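Local coordinates for possible protein of nuclear scaffold (Encephalitozoon cuniculi, PDB 3KAE), which probably serves as the Cdc27 subunit of the anaphase-promoting complex, its N-terminal tetratricopeptide-repeat domain pairing with a second copy to form a homodimer, at residues I9-S12 with I13-R16; A21-L24 with A25-L29. All coordinates share one frame; numbering follows the deposited sequence.

How the contacts relate
The two contacts lie in series on successive helices: contact 1 closes helix 5-14, and contact 2 runs along helix 18-31, which turns back beside it. Their centres are about 12 Å apart and their side chains pack directly: I9 CG1 lies 3.6 Å from L24 CB, and S12 CB lies 4.0 Å from A21 CB. I9 packs between the two helices, and the small S12 and A21 probably allow close approach there. Both contacts also touch the second subunit, contact 1 through hydrogen bonds of R14, Y15 and R16 and packing of K11, contact 2 notably through the F23 ring, so this helical hairpin contributes to the homodimer of the tetratricopeptide-repeat domain.

Contact 1 of 2, residues I9-S12 with I13-R16; sequences ICKS and IRYR
A Schellman motif ends helix 5-14 here, where carbonyls of I9 to S12 meet the amides of I13, R14 and Y15. I13 N bonds to I9 O at 2.9 Å and R14 N to C10 O at 3.0 Å, the latter nearly straight. The ladder then frays: Y15 N divides itself between K11 O and S12 O, both weakly. R16 turns the chain with a positive phi of 64°, and R16 N bonds back to I13 O at 2.7 Å.

The backbone oxygen K11 O sits at the edge of the Y15 ring, in its plane and 2.9 Å from Y15 CD1. The side chains of K11, R14 and Y15 pack together: K11 runs alongside the ring, its CG 3.7 Å from Y15 CE1 and 3.8 Å from R14 NH2. A bend in R14 (chi3 76°) swings its guanidinium beneath Y15 CE1, which lies 3.8 Å above the centre of that plane. Long R14 and Y15 suit this place because their polar ends reach the second subunit: Y15 OH bonds to the carboxylate of D112 and the backbone N of D109 there, and R14 NH1 to the carbonyl of F107. I9 CG2 and I13 CD1 meet at 3.6 Å; I9 packs on A21 and L24 of helix 18-31 and L38 of helix 36-45, I13 on V42. This Schellman C-terminus leads into the short connection to helix 18-31, as in the helical hairpins of tetratricopeptide-repeat proteins.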
# COMPACT_ATOMS: atom_id res chain seq x y z
N ILE C 9 -3.35 -14.59 -4.63
CA ILE C 9 -2.86 -13.24 -4.82
C ILE C 9 -3.48 -12.32 -3.75
O ILE C 9 -2.77 -11.56 -3.09
CB ILE C 9 -3.14 -12.71 -6.24
CG1 ILE C 9 -2.26 -13.43 -7.25
CG2 ILE C 9 -2.89 -11.19 -6.33
CD1 ILE C 9 -2.70 -13.30 -8.72
N CYS C 10 -4.79 -12.44 -3.57
CA CYS C 10 -5.50 -11.66 -2.56
C CYS C 10 -4.87 -11.91 -1.21
O CYS C 10 -4.59 -10.97 -0.45
CB CYS C 10 -6.97 -12.04 -2.52
SG CYS C 10 -7.86 -11.50 -3.98
N LYS C 11 -4.62 -13.18 -0.92
CA LYS C 11 -4.00 -13.53 0.35
C LYS C 11 -2.63 -12.90 0.52
O LYS C 11 -2.27 -12.47 1.62
CB LYS C 11 -3.94 -15.04 0.55
CG LYS C 11 -3.67 -15.41 2.00
CD LYS C 11 -3.66 -16.91 2.21
CE LYS C 11 -5.05 -17.51 2.13
NZ LYS C 11 -5.02 -18.99 2.36
N SER C 12 -1.86 -12.83 -0.57
CA SER C 12 -0.53 -12.22 -0.52
C SER C 12 -0.59 -10.70 -0.31
O SER C 12 0.31 -10.11 0.30
CB SER C 12 0.25 -12.53 -1.80
OG SER C 12 0.29 -13.91 -2.06
N ILE C 13 -1.62 -10.07 -0.87
CA ILE C 13 -1.80 -8.63 -0.70
C ILE C 13 -2.12 -8.35 0.77
O ILE C 13 -1.44 -7.58 1.42
CB ILE C 13 -2.90 -8.11 -1.63
CG1 ILE C 13 -2.40 -8.20 -3.08
CG2 ILE C 13 -3.26 -6.67 -1.25
CD1 ILE C 13 -3.50 -8.38 -4.11
N ARG C 14 -3.14 -9.04 1.27
CA ARG C 14 -3.51 -9.00 2.68
C ARG C 14 -2.33 -9.22 3.61
O ARG C 14 -2.30 -8.68 4.70
CB ARG C 14 -4.65 -9.97 2.97
CG ARG C 14 -4.71 -10.46 4.39
CD ARG C 14 -6.09 -11.01 4.73
NE ARG C 14 -6.34 -12.33 4.17
CZ ARG C 14 -6.38 -13.45 4.89
NH1 ARG C 14 -6.19 -13.41 6.20
NH2 ARG C 14 -6.62 -14.61 4.30
N TYR C 15 -1.32 -9.97 3.18
CA TYR C 15 -0.14 -10.18 4.03
C TYR C 15 1.00 -9.24 3.66
O TYR C 15 2.08 -9.28 4.26
CB TYR C 15 0.31 -11.65 4.01
CG TYR C 15 -0.53 -12.55 4.90
CD1 TYR C 15 -1.70 -13.12 4.42
CD2 TYR C 15 -0.17 -12.79 6.23
CE1 TYR C 15 -2.48 -13.94 5.23
CE2 TYR C 15 -0.95 -13.59 7.05
CZ TYR C 15 -2.11 -14.16 6.55
OH TYR C 15 -2.89 -14.96 7.35
N ARG C 16 0.77 -8.38 2.68
CA ARG C 16 1.75 -7.40 2.28
C ARG C 16 2.96 -8.12 1.72
O ARG C 16 4.08 -7.58 1.69
CB ARG C 16 2.14 -6.44 3.44
CG ARG C 16 0.93 -5.82 4.17
CD ARG C 16 0.05 -4.96 3.24
NE ARG C 16 -1.33 -4.95 3.71
CZ ARG C 16 -2.37 -4.60 2.97
NH1 ARG C 16 -2.18 -4.23 1.71
NH2 ARG C 16 -3.60 -4.64 3.48

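Contact 2 of 2, residues A21-L24 with A25-L29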
# COMPACT_ATOMS: atom_id res chain seq x y z
N ALA C 21 2.74 -11.70 -4.92
CA ALA C 21 1.57 -11.27 -5.67
C ALA C 21 1.94 -10.83 -7.07
O ALA C 21 1.20 -11.06 -8.02
CB ALA C 21 0.85 -10.12 -4.92
N ILE C 22 3.05 -10.13 -7.19
CA ILE C 22 3.57 -9.71 -8.47
C ILE C 22 3.93 -10.97 -9.31
O ILE C 22 3.55 -11.10 -10.48
CB ILE C 22 4.77 -8.76 -8.27
CG1 ILE C 22 4.28 -7.43 -7.64
CG2 ILE C 22 5.47 -8.49 -9.59
CD1 ILE C 22 5.40 -6.53 -7.14
N PHE C 23 4.63 -11.92 -8.70
CA PHE C 23 4.98 -13.16 -9.40
C PHE C 23 3.75 -13.94 -9.84
O PHE C 23 3.60 -14.29 -11.00
CB PHE C 23 5.86 -14.06 -8.53
CG PHE C 23 6.32 -15.30 -9.23
CD1 PHE C 23 5.50 -16.41 -9.30
CD2 PHE C 23 7.58 -15.35 -9.83
CE1 PHE C 23 5.92 -17.55 -9.96
CE2 PHE C 23 8.00 -16.49 -10.48
CZ PHE C 23 7.17 -17.60 -10.55
N LEU C 24 2.85 -14.21 -8.90
CA LEU C 24 1.62 -14.92 -9.23
C LEU C 24 0.79 -14.17 -10.26
O LEU C 24 0.04 -14.77 -11.02
CB LEU C 24 0.78 -15.15 -7.97
CG LEU C 24 1.32 -16.11 -6.92
CD1 LEU C 24 0.33 -16.23 -5.77
CD2 LEU C 24 1.59 -17.49 -7.56
N ALA C 25 0.92 -12.85 -10.26
CA ALA C 25 0.16 -12.04 -11.20
C ALA C 25 0.78 -12.23 -12.57
O ALA C 25 0.07 -12.36 -13.58
CB ALA C 25 0.19 -10.56 -10.78
N ALA C 26 2.11 -12.25 -12.60
CA ALA C 26 2.84 -12.44 -13.85
C ALA C 26 2.46 -13.76 -14.53
O ALA C 26 2.44 -13.85 -15.77
CB ALA C 26 4.36 -12.36 -13.60
N CYS C 27 2.16 -14.78 -13.72
CA CYS C 27 1.79 -16.11 -14.25
C CYS C 27 0.42 -16.03 -14.88
O CYS C 27 0.11 -16.78 -15.80
CB CYS C 27 1.76 -17.18 -13.15
SG CYS C 27 3.32 -17.48 -12.34
N LEU C 28 -0.39 -15.12 -14.36
CA LEU C 28 -1.81 -15.05 -14.71
C LEU C 28 -2.08 -14.26 -15.99
O LEU C 28 -3.07 -14.51 -16.68
CB LEU C 28 -2.59 -14.44 -13.55
CG LEU C 28 -4.05 -14.87 -13.48
CD1 LEU C 28 -4.16 -16.37 -13.45
CD2 LEU C 28 -4.69 -14.26 -12.25
N LEU C 29 -1.20 -13.31 -16.31
CA LEU C 29 -1.29 -12.55 -17.56
C LEU C 29 -1.77 -13.35 -18.79
O LEU C 29 -2.63 -12.90 -19.54
CB LEU C 29 0.05 -11.89 -17.87
CG LEU C 29 0.52 -10.76 -16.96
CD1 LEU C 29 1.95 -10.33 -17.33
CD2 LEU C 29 -0.45 -9.59 -17.05
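C27 lies one turn beyond F23 on helix 18-31, and its side chain reaches back to the aromatic ring. C27 CB lies 3.6 Å from L24 O and 4.0 Å from F23 O, carbonyls of the preceding turn. From there SG is set beside the backbone N (chi1 -63°) and returns along the helix toward F23. At the tip, C27 SG lies 3.5 Å from F23 CE1 and 3.9 Å from F23 CD1, so it meets the CD1-CE1 bond of the ring. The sulfur stands 45° off the ring normal, an oblique Cys sulfur-aromatic contact. A polarisable thiol suits this buried place, being compact yet able to pack on an aromatic ring. F23 throws its own CG anti to the backbone N (chi1 -176°), which carries the ring out from the helix.

Beneath the side chains the backbone keeps the helical ladder: A25 N bonds to A21 O at 2.9 Å, A26 N to I22 O at 2.8 Å, and C27 N to F23 O at 3.1 Å. The next rung, L28 N to L24 O, is weak, and L28 N also bonds to A25 O.

Helix 18-31 is covered on several sides. A21, I22 and A25 face helix 36-45, where the small alanines permit close packing, and L24 and L28 reach helix 5-14. F23 points into the second subunit, meeting Y209 and Y180 of that chain edge-to-face, while C27 packs on its I176.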